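Local coordinates for HepC.19480.a.B1 (Helicobacter pylori, PDB 6MTZ), which is of unknown function but is probably a DHH/DHHA1-family phosphoesterase that hydrolyses phosphodiester bonds, at residues I227-D232 against E236-I241; S182-F187 against R194-K199; F168-V173 against V215-D220; L252-C257 against T284-F289. All coordinates share one frame; numbering follows the deposited sequence.

Contact 1: residues I227-D232 against E236-I241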
# COMPACT_ATOMS: atom_id res chain seq x y z
N ILE A 227 15.77 -7.34 8.25
CA ILE A 227 15.22 -8.46 9.00
C ILE A 227 13.72 -8.56 8.77
O ILE A 227 13.18 -9.65 8.59
CB ILE A 227 15.56 -8.33 10.49
CG1 ILE A 227 17.05 -8.61 10.69
CG2 ILE A 227 14.76 -9.30 11.32
CD1 ILE A 227 17.52 -8.23 12.03
N ALA A 228 13.02 -7.42 8.76
CA ALA A 228 11.57 -7.48 8.55
C ALA A 228 11.25 -8.02 7.17
O ALA A 228 10.17 -8.61 6.97
CB ALA A 228 10.95 -6.09 8.74
N LEU A 229 12.16 -7.87 6.21
CA LEU A 229 11.91 -8.39 4.87
C LEU A 229 12.22 -9.88 4.75
O LEU A 229 12.10 -10.42 3.65
CB LEU A 229 12.73 -7.62 3.84
CG LEU A 229 12.27 -6.19 3.53
CD1 LEU A 229 13.38 -5.49 2.79
CD2 LEU A 229 10.99 -6.22 2.70
N GLY A 230 12.63 -10.53 5.84
CA GLY A 230 12.99 -11.95 5.80
C GLY A 230 14.42 -12.25 5.43
O GLY A 230 14.76 -13.42 5.23
N GLY A 231 15.29 -11.24 5.35
CA GLY A 231 16.67 -11.46 4.97
C GLY A 231 17.58 -11.62 6.17
O GLY A 231 17.18 -11.42 7.31
N ASP A 232 18.83 -12.01 5.89
CA ASP A 232 19.87 -12.09 6.92
C ASP A 232 20.85 -10.95 6.67
O ASP A 232 21.69 -11.03 5.76
CB ASP A 232 20.59 -13.44 6.88
CG ASP A 232 21.82 -13.49 7.81
OD1 ASP A 232 22.10 -12.52 8.56
OD2 ASP A 232 22.51 -14.54 7.80
N GLU A 236 23.55 -10.81 3.40
CA GLU A 236 22.81 -10.43 2.20
C GLU A 236 22.72 -8.92 2.06
O GLU A 236 22.58 -8.19 3.05
CB GLU A 236 21.40 -11.04 2.23
CG GLU A 236 21.38 -12.56 2.40
CD GLU A 236 19.98 -13.13 2.48
OE1 GLU A 236 19.19 -12.68 3.33
OE2 GLU A 236 19.67 -14.04 1.69
N THR A 237 22.79 -8.44 0.81
CA THR A 237 22.56 -7.03 0.53
C THR A 237 21.08 -6.71 0.49
O THR A 237 20.23 -7.59 0.30
CB THR A 237 23.18 -6.61 -0.81
OG1 THR A 237 22.48 -7.28 -1.87
CG2 THR A 237 24.68 -6.92 -0.87
N MET A 238 20.76 -5.42 0.64
CA MET A 238 19.37 -5.01 0.63
C MET A 238 18.73 -5.29 -0.72
O MET A 238 17.58 -5.76 -0.79
CB MET A 238 19.26 -3.54 1.00
CG MET A 238 17.85 -2.99 0.92
SD MET A 238 16.71 -3.85 2.04
CE MET A 238 16.90 -2.87 3.52
N ASP A 239 19.47 -5.04 -1.81
CA ASP A 239 18.90 -5.26 -3.14
C ASP A 239 18.60 -6.73 -3.39
O ASP A 239 17.60 -7.05 -4.04
CB ASP A 239 19.80 -4.65 -4.24
CG ASP A 239 21.26 -5.11 -4.15
OD1 ASP A 239 21.54 -6.26 -4.53
OD2 ASP A 239 22.13 -4.32 -3.71
N ASN A 240 19.39 -7.66 -2.84
CA ASN A 240 18.98 -9.06 -2.99
C ASN A 240 17.89 -9.46 -2.00
O ASN A 240 17.06 -10.31 -2.32
CB ASN A 240 20.18 -9.99 -2.87
CG ASN A 240 21.10 -9.87 -4.06
OD1 ASN A 240 20.65 -9.61 -5.17
ND2 ASN A 240 22.39 -10.03 -3.83
N ILE A 241 17.88 -8.86 -0.81
CA ILE A 241 16.82 -9.17 0.14
C ILE A 241 15.47 -8.71 -0.39
O ILE A 241 14.47 -9.44 -0.32
CB ILE A 241 17.13 -8.56 1.51
CG1 ILE A 241 18.37 -9.27 2.10
CG2 ILE A 241 15.91 -8.64 2.46
CD1 ILE A 241 18.94 -8.54 3.29
O HOH W 1 14.14 -11.99 1.48
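L229, G231 and D232 meet E236, M238 and I241 where the chain turns from helix 213-228 into helix 238-251, a tight link between consecutive helices. The polar grip is on the backbone of D232: its N donates to E236 OE1 at 2.7 Å, nearly straight at 172°. The carboxylate is met on its anti side, 25° out of its plane. A weak return bond runs from E236 N to D232 O at 3.0 Å, so the two ends of the turn are tied together. Beside it, L229 CB packs on I241 CG2 at 3.6 Å, while L229 CD1 reaches M238 SD at 3.8 Å, the two side chains lying roughly perpendicular. M238 gets its sulfur there with CG anti to the backbone N and a bend at chi2 (60°), and it also leans on F222 of helix 213-228. G231, with its bare CA 3.9 Å from I241 CG2, lets the isoleucine lie close against the main chain.

Behind these contacts, a Schellman motif with G230 at positive phi ends the first helix, and D232 OD1 accepts from D234 N within the turn. The second helix starts at T237, its N-cap, whose OG1 accepts from N240 N at 3.3 Å.

Contact 2: residues S182-F187 against R194-K199; sequences SELNRF and RDYKLK
E183 and L184 both come up against the ring of Y196, joining the loop between helices 168-180 and 190-203 to the second of these helices, part of the all-helical region between the two sheet domains. One hydrogen bond spans the contact: Y196 OH donates to E183 OE1 at 2.8 Å. The oxygen lies at the edge of the ring, near its plane, yet the hydroxyl approaches it from well above the carboxylate, 63° out of that plane. The two flat groups stand almost perpendicular, at 87°. E183 brings its carboxylate round to the phenol by a bend at chi2 (76°), and Y196 extends its ring toward the loop with CG anti to the backbone N. The other oxygen, E183 OE2, forms a salt bridge with K225, so the carboxylate is held from two helices and probably keeps its negative charge.

The apolar part is made by L184. Its CD1 sits 3.9 Å from Y196 CB and 4.1 Å from Y196 CD2, crossing the tyrosine at a slant near the root of its ring.

Helix 238-251 also holds the loop: A245 and Q246 touch L184, and N185 N donates to Q246 OE1. From helix 190-203, K197 NZ is hydrogen-bonded to S181 OG and I178 O, just before the loop segment. Within the contact itself, the carboxylate oxygen that takes the phenol's proton also lies close to the ring, with E183 OE1 3.4 Å from Y196 CE2.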
# COMPACT_ATOMS: atom_id res chain seq x y z
N SER A 182 10.01 1.28 0.61
CA SER A 182 9.36 0.93 -0.64
C SER A 182 9.88 -0.38 -1.22
O SER A 182 9.67 -0.64 -2.41
CB SER A 182 9.55 2.07 -1.65
OG SER A 182 9.26 3.33 -1.05
N GLU A 183 10.55 -1.20 -0.40
CA GLU A 183 11.12 -2.46 -0.88
C GLU A 183 10.06 -3.48 -1.32
O GLU A 183 10.40 -4.39 -2.06
CB GLU A 183 12.00 -3.08 0.21
CG GLU A 183 13.30 -2.32 0.52
CD GLU A 183 13.06 -1.06 1.34
OE1 GLU A 183 11.97 -0.97 1.96
OE2 GLU A 183 13.94 -0.17 1.35
N LEU A 184 8.82 -3.38 -0.84
CA LEU A 184 7.72 -4.21 -1.32
C LEU A 184 6.74 -3.33 -2.10
O LEU A 184 6.04 -2.50 -1.50
CB LEU A 184 7.00 -4.93 -0.17
CG LEU A 184 7.83 -5.85 0.74
CD1 LEU A 184 6.97 -6.41 1.87
CD2 LEU A 184 8.48 -7.01 -0.03
N ASN A 185 6.69 -3.52 -3.42
CA ASN A 185 5.78 -2.77 -4.27
C ASN A 185 4.36 -2.81 -3.72
O ASN A 185 3.80 -3.88 -3.47
CB ASN A 185 5.79 -3.34 -5.70
CG ASN A 185 4.87 -2.57 -6.63
OD1 ASN A 185 3.70 -2.90 -6.78
ND2 ASN A 185 5.41 -1.55 -7.29
N ARG A 186 3.78 -1.61 -3.55
CA ARG A 186 2.48 -1.50 -2.89
C ARG A 186 1.36 -2.07 -3.75
O ARG A 186 0.45 -2.74 -3.23
CB ARG A 186 2.18 -0.05 -2.52
CG ARG A 186 0.89 0.12 -1.70
CD ARG A 186 0.73 1.55 -1.11
NE ARG A 186 0.56 2.60 -2.12
CZ ARG A 186 -0.62 3.01 -2.61
NH1 ARG A 186 -1.75 2.46 -2.18
NH2 ARG A 186 -0.67 3.98 -3.51
N PHE A 187 1.41 -1.84 -5.06
CA PHE A 187 0.36 -2.33 -5.94
C PHE A 187 0.34 -3.86 -5.95
O PHE A 187 -0.73 -4.48 -5.83
CB PHE A 187 0.52 -1.82 -7.37
CG PHE A 187 -0.58 -2.30 -8.29
CD1 PHE A 187 -0.48 -3.51 -8.95
CD2 PHE A 187 -1.74 -1.57 -8.42
CE1 PHE A 187 -1.52 -3.97 -9.76
CE2 PHE A 187 -2.77 -2.02 -9.23
CZ PHE A 187 -2.66 -3.22 -9.90
N ARG A 194 1.80 -3.33 3.68
CA ARG A 194 1.27 -2.72 4.89
C ARG A 194 1.83 -3.37 6.14
O ARG A 194 2.22 -2.68 7.09
CB ARG A 194 -0.25 -2.79 4.89
CG ARG A 194 -0.93 -2.20 6.13
CD ARG A 194 -2.48 -2.30 6.04
NE ARG A 194 -2.99 -1.78 4.77
CZ ARG A 194 -3.35 -2.52 3.72
NH1 ARG A 194 -3.28 -3.85 3.76
NH2 ARG A 194 -3.79 -1.91 2.62
N ASP A 195 1.90 -4.71 6.15
CA ASP A 195 2.44 -5.42 7.31
C ASP A 195 3.87 -5.01 7.59
O ASP A 195 4.27 -4.82 8.75
CB ASP A 195 2.38 -6.93 7.06
CG ASP A 195 0.97 -7.48 7.06
OD1 ASP A 195 0.02 -6.72 7.35
OD2 ASP A 195 0.81 -8.68 6.78
N TYR A 196 4.68 -4.88 6.54
CA TYR A 196 6.07 -4.46 6.67
C TYR A 196 6.19 -3.08 7.31
O TYR A 196 6.91 -2.91 8.30
CB TYR A 196 6.69 -4.50 5.27
CG TYR A 196 8.09 -3.98 5.09
CD1 TYR A 196 9.14 -4.39 5.90
CD2 TYR A 196 8.37 -3.15 4.02
CE1 TYR A 196 10.44 -3.91 5.67
CE2 TYR A 196 9.62 -2.68 3.78
CZ TYR A 196 10.66 -3.05 4.60
OH TYR A 196 11.91 -2.55 4.28
N LYS A 197 5.52 -2.08 6.74
CA LYS A 197 5.58 -0.73 7.30
C LYS A 197 5.06 -0.73 8.73
O LYS A 197 5.67 -0.12 9.61
CB LYS A 197 4.77 0.27 6.46
CG LYS A 197 5.30 0.49 5.04
CD LYS A 197 4.44 1.47 4.26
CE LYS A 197 4.93 1.72 2.84
NZ LYS A 197 6.28 2.27 2.77
N LEU A 198 3.96 -1.45 8.99
CA LEU A 198 3.39 -1.43 10.33
C LEU A 198 4.30 -2.14 11.32
O LEU A 198 4.39 -1.73 12.49
CB LEU A 198 2.00 -2.07 10.34
CG LEU A 198 0.93 -1.27 9.60
CD1 LEU A 198 -0.42 -1.81 9.97
CD2 LEU A 198 1.04 0.20 9.93
N LYS A 199 4.97 -3.21 10.89
CA LYS A 199 5.96 -3.84 11.75
C LYS A 199 7.06 -2.84 12.10
O LYS A 199 7.42 -2.68 13.27
CB LYS A 199 6.57 -5.07 11.08

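Contact 3: residues F168-V173 against V215-D220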
# COMPACT_ATOMS: atom_id res chain seq x y z
N PHE A 168 8.96 14.76 18.75
CA PHE A 168 9.08 15.45 17.47
C PHE A 168 10.24 14.92 16.63
O PHE A 168 10.05 14.51 15.48
CB PHE A 168 9.23 16.95 17.70
CG PHE A 168 9.55 17.73 16.46
CD1 PHE A 168 8.57 18.02 15.53
CD2 PHE A 168 10.84 18.18 16.22
CE1 PHE A 168 8.86 18.75 14.38
CE2 PHE A 168 11.14 18.90 15.07
CZ PHE A 168 10.14 19.19 14.15
N GLU A 169 11.46 14.92 17.19
CA GLU A 169 12.62 14.52 16.39
C GLU A 169 12.54 13.05 15.96
O GLU A 169 12.84 12.72 14.81
CB GLU A 169 13.91 14.78 17.16
CG GLU A 169 14.16 16.27 17.44
CD GLU A 169 14.43 17.07 16.18
OE1 GLU A 169 14.37 18.31 16.25
OE2 GLU A 169 14.71 16.46 15.13
N LEU A 170 12.11 12.17 16.86
CA LEU A 170 11.90 10.76 16.48
C LEU A 170 10.83 10.62 15.41
O LEU A 170 10.94 9.77 14.52
CB LEU A 170 11.54 9.95 17.71
CG LEU A 170 11.19 8.47 17.51
CD1 LEU A 170 12.41 7.67 17.04
CD2 LEU A 170 10.66 7.90 18.83
N GLY A 171 9.77 11.43 15.47
CA GLY A 171 8.73 11.37 14.44
C GLY A 171 9.23 11.73 13.05
O GLY A 171 8.76 11.17 12.05
N LYS A 172 10.19 12.65 12.95
CA LYS A 172 10.76 12.94 11.63
C LYS A 172 11.46 11.72 11.06
O LYS A 172 11.34 11.42 9.86
CB LYS A 172 11.71 14.14 11.74
CG LYS A 172 10.97 15.49 11.83
CD LYS A 172 11.79 16.59 12.51
CE LYS A 172 13.18 16.73 11.95
NZ LYS A 172 13.88 17.95 12.50
N VAL A 173 12.17 10.97 11.91
CA VAL A 173 12.79 9.73 11.47
C VAL A 173 11.72 8.76 10.98
O VAL A 173 11.90 8.09 9.95
CB VAL A 173 13.63 9.11 12.60
CG1 VAL A 173 14.23 7.77 12.13
CG2 VAL A 173 14.74 10.05 13.02
N VAL A 215 18.13 9.35 17.37
CA VAL A 215 19.35 8.86 16.74
C VAL A 215 19.45 7.35 16.85
O VAL A 215 19.90 6.68 15.92
CB VAL A 215 20.58 9.54 17.37
CG1 VAL A 215 21.85 8.93 16.81
CG2 VAL A 215 20.54 11.04 17.11
N ALA A 216 19.04 6.79 17.99
CA ALA A 216 19.14 5.35 18.17
C ALA A 216 18.28 4.62 17.16
O ALA A 216 18.71 3.65 16.53
CB ALA A 216 18.73 4.97 19.60
N TYR A 217 17.04 5.08 16.99
CA TYR A 217 16.18 4.45 16.00
C TYR A 217 16.71 4.72 14.60
O TYR A 217 16.74 3.81 13.76
CB TYR A 217 14.74 4.96 16.15
CG TYR A 217 13.76 4.31 15.18
CD1 TYR A 217 13.46 2.96 15.28
CD2 TYR A 217 13.15 5.05 14.18
CE1 TYR A 217 12.57 2.36 14.40
CE2 TYR A 217 12.25 4.47 13.31
CZ TYR A 217 11.97 3.11 13.42
OH TYR A 217 11.07 2.51 12.57
N ASP A 218 17.19 5.94 14.34
CA ASP A 218 17.67 6.28 13.00
C ASP A 218 18.79 5.33 12.55
O ASP A 218 18.80 4.87 11.40
CB ASP A 218 18.16 7.73 12.99
CG ASP A 218 18.38 8.26 11.58
OD1 ASP A 218 17.63 7.86 10.65
OD2 ASP A 218 19.30 9.08 11.40
N ASN A 219 19.72 5.01 13.45
CA ASN A 219 20.89 4.21 13.09
C ASN A 219 20.61 2.71 13.10
O ASN A 219 21.45 1.94 12.60
CB ASN A 219 22.05 4.52 14.04
CG ASN A 219 22.68 5.86 13.76
OD1 ASN A 219 22.62 6.35 12.63
ND2 ASN A 219 23.29 6.46 14.78
N ASP A 220 19.48 2.27 13.66
CA ASP A 220 19.11 0.86 13.72
C ASP A 220 18.19 0.44 12.60
O ASP A 220 18.02 -0.77 12.37
CB ASP A 220 18.39 0.51 15.05
CG ASP A 220 19.35 0.29 16.21
OD1 ASP A 220 20.58 0.46 16.05
OD2 ASP A 220 18.85 -0.05 17.31
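L170 and V173, one turn apart on helix 168-180, pack against Y217 and D218 of helix 213-228. The two short helical segments run almost parallel, 14° apart, with their axes 9.3 Å from each other at closest approach.

The contact is mainly apolar. L170 CD1 approaches the root of the tyrosine, 3.7 Å from Y217 CB, with the two side chains roughly at right angles. V173 CG1 reaches further along the ring, 3.6 Å from Y217 CD2, where valine and tyrosine point past one another, heading opposite ways. With CG anti to its backbone N (chi1 -178°), Y217 sends its ring into the interior, where Y207 packs edge-to-face on it and its OH is hydrogen-bonded to L200 O.

The polar part is D218. V173 CG1 also rests 3.7 Å from D218 OD1, an oxygen whose charge is met by a salt bridge to R176, one turn beyond V173.

This is near-parallel helix-helix packing within the all-helical region that lies between the two sheet domains.

Contact 4: residues L252-C257 against T284-F289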
# COMPACT_ATOMS: atom_id res chain seq x y z
N LEU A 252 3.77 -16.95 -6.06
CA LEU A 252 2.41 -17.37 -5.75
C LEU A 252 1.37 -16.79 -6.70
O LEU A 252 0.19 -17.12 -6.56
CB LEU A 252 2.06 -16.97 -4.32
CG LEU A 252 3.13 -17.11 -3.23
CD1 LEU A 252 2.56 -16.62 -1.91
CD2 LEU A 252 3.63 -18.54 -3.10
N LYS A 253 1.77 -15.96 -7.67
CA LYS A 253 0.85 -15.27 -8.57
C LYS A 253 0.96 -15.77 -10.00
O LYS A 253 0.42 -15.13 -10.91
CB LYS A 253 1.10 -13.76 -8.53
CG LYS A 253 0.76 -13.06 -7.20
CD LYS A 253 1.20 -11.59 -7.23
CE LYS A 253 1.00 -10.91 -5.90
NZ LYS A 253 -0.44 -10.70 -5.64
N LYS A 254 1.64 -16.90 -10.23
CA LYS A 254 1.98 -17.32 -11.58
C LYS A 254 0.75 -17.48 -12.45
O LYS A 254 0.76 -17.16 -13.64
CB LYS A 254 2.79 -18.62 -11.56
CG LYS A 254 4.19 -18.46 -10.98
CD LYS A 254 5.06 -19.69 -11.21
CE LYS A 254 4.69 -20.85 -10.30
NZ LYS A 254 5.66 -21.97 -10.42
N HIS A 255 -0.35 -17.96 -11.87
CA HIS A 255 -1.50 -18.24 -12.70
C HIS A 255 -2.24 -16.95 -13.07
O HIS A 255 -2.66 -16.79 -14.22
CB HIS A 255 -2.40 -19.28 -12.02
CG HIS A 255 -1.76 -20.64 -11.90
ND1 HIS A 255 -2.14 -21.57 -10.95
CD2 HIS A 255 -0.76 -21.21 -12.62
CE1 HIS A 255 -1.41 -22.66 -11.09
NE2 HIS A 255 -0.56 -22.47 -12.09
N ASP A 256 -2.35 -15.99 -12.15
CA ASP A 256 -3.02 -14.74 -12.48
C ASP A 256 -2.18 -13.84 -13.38
O ASP A 256 -2.74 -13.05 -14.15
CB ASP A 256 -3.41 -13.97 -11.22
CG ASP A 256 -4.42 -14.72 -10.35
OD1 ASP A 256 -5.22 -15.51 -10.90
OD2 ASP A 256 -4.42 -14.53 -9.12
N CYS A 257 -0.85 -13.92 -13.32
CA CYS A 257 -0.01 -12.93 -14.00
C CYS A 257 0.63 -13.46 -15.28
O CYS A 257 1.51 -12.79 -15.83
CB CYS A 257 1.06 -12.41 -13.04
SG CYS A 257 0.36 -11.68 -11.53
N THR A 284 15.16 -17.09 -13.03
CA THR A 284 15.99 -18.19 -12.57
C THR A 284 15.19 -19.16 -11.72
O THR A 284 15.22 -20.38 -11.94
CB THR A 284 17.20 -17.66 -11.80
OG1 THR A 284 17.97 -16.80 -12.64
CG2 THR A 284 18.07 -18.81 -11.35
N GLN A 285 14.45 -18.64 -10.73
CA GLN A 285 13.65 -19.49 -9.85
C GLN A 285 12.48 -20.15 -10.58
O GLN A 285 11.95 -21.16 -10.09
CB GLN A 285 13.11 -18.66 -8.67
CG GLN A 285 14.15 -18.13 -7.69
CD GLN A 285 13.52 -17.24 -6.62
OE1 GLN A 285 12.36 -16.85 -6.72
NE2 GLN A 285 14.29 -16.91 -5.59
N ASN A 286 12.04 -19.60 -11.71
CA ASN A 286 10.87 -20.10 -12.42
C ASN A 286 11.23 -20.29 -13.88
O ASN A 286 10.78 -19.54 -14.75
CB ASN A 286 9.69 -19.14 -12.26
CG ASN A 286 9.30 -18.96 -10.81
OD1 ASN A 286 8.53 -19.76 -10.26
ND2 ASN A 286 9.84 -17.93 -10.17
N PRO A 287 12.03 -21.32 -14.18
CA PRO A 287 12.57 -21.46 -15.54
C PRO A 287 11.51 -21.68 -16.59
O PRO A 287 11.82 -21.54 -17.78
CB PRO A 287 13.51 -22.67 -15.43
CG PRO A 287 12.96 -23.47 -14.29
CD PRO A 287 12.38 -22.47 -13.32
N ASP A 288 10.27 -22.01 -16.20
CA ASP A 288 9.20 -22.24 -17.16
C ASP A 288 8.74 -20.95 -17.84
O ASP A 288 8.04 -21.02 -18.85
CB ASP A 288 8.01 -22.95 -16.49
CG ASP A 288 7.57 -22.29 -15.18
OD1 ASP A 288 6.57 -21.55 -15.22
OD2 ASP A 288 8.20 -22.52 -14.12
N PHE A 289 9.14 -19.80 -17.33
CA PHE A 289 8.83 -18.52 -17.96
C PHE A 289 9.96 -18.11 -18.88
O PHE A 289 11.14 -18.32 -18.58
CB PHE A 289 8.57 -17.45 -16.91
CG PHE A 289 7.22 -17.57 -16.25
CD1 PHE A 289 7.03 -18.42 -15.17
CD2 PHE A 289 6.13 -16.84 -16.73
CE1 PHE A 289 5.79 -18.53 -14.57
CE2 PHE A 289 4.89 -16.95 -16.14
CZ PHE A 289 4.72 -17.79 -15.05
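The long side chain of K254 stretches across to N286 and F289, and it supplies the whole of the first segment's share of close contacts. Its CG stands anti to the carbonyl carbon (chi1 -69°), which sets the aliphatic chain going toward the opposite loop. The methylenes run along the rim of the phenyl ring: K254 CD is 3.6 Å from F289 CE1, at the ring edge and near its plane, and K254 CG is 3.9 Å from the same F289 carbon. K254 CD also lies 3.6 Å from N286 OD1, and a bend at chi3 (-74°) then swings CE and NZ round so that K254 NZ comes equally near, 3.6 Å from N286 OD1. The amide of N286 is positioned from its other end, where ND2 donates to F282 O. K254 NZ also lies 4.5 Å from D288 OD2, beyond a salt bridge, though the opposite charges may still attract weakly; D288 OD1 has its own salt bridge with K265.

F289 is fixed by more than the lysine. F282 meets its ring edge-to-face and K265 adds a cation-pi contact. The type I turn from N286 to F289, closed by F289 N donating to N286 O at 3.1 Å, brings asparagine and phenylalanine to the same lysine.

Residues 252-257 lead from helix 238-251 into the edge strand 258-261, while 284-289 lead from helix 276-285 toward strand 291-295, so the contact joins two helix-to-strand connections of the mixed sheet.

How the contacts relate
Contacts 1, 2 and 3 belong to the helical region between the parallel N-terminal sheet and the mixed C-terminal sheet, whereas contact 4 lies in the C-terminal domain. Along the chain contact 2 is nested inside the loop closed by contact 3; contact 1 follows, then contact 4. Contacts 1 and 2 touch directly, their centres about 14 Å apart, with L229 packed on both Y196 and L184. Contacts 1 and 3 share helix 213-228, at its C-terminal end and nearer its start, with centres about 21 Å apart. Contacts 3 and 4 are the most distant pair, their centres about 39 Å apart. Helix 238-251, begun in contact 1, leads to contact 4 and so connects the helical linker to the second domain.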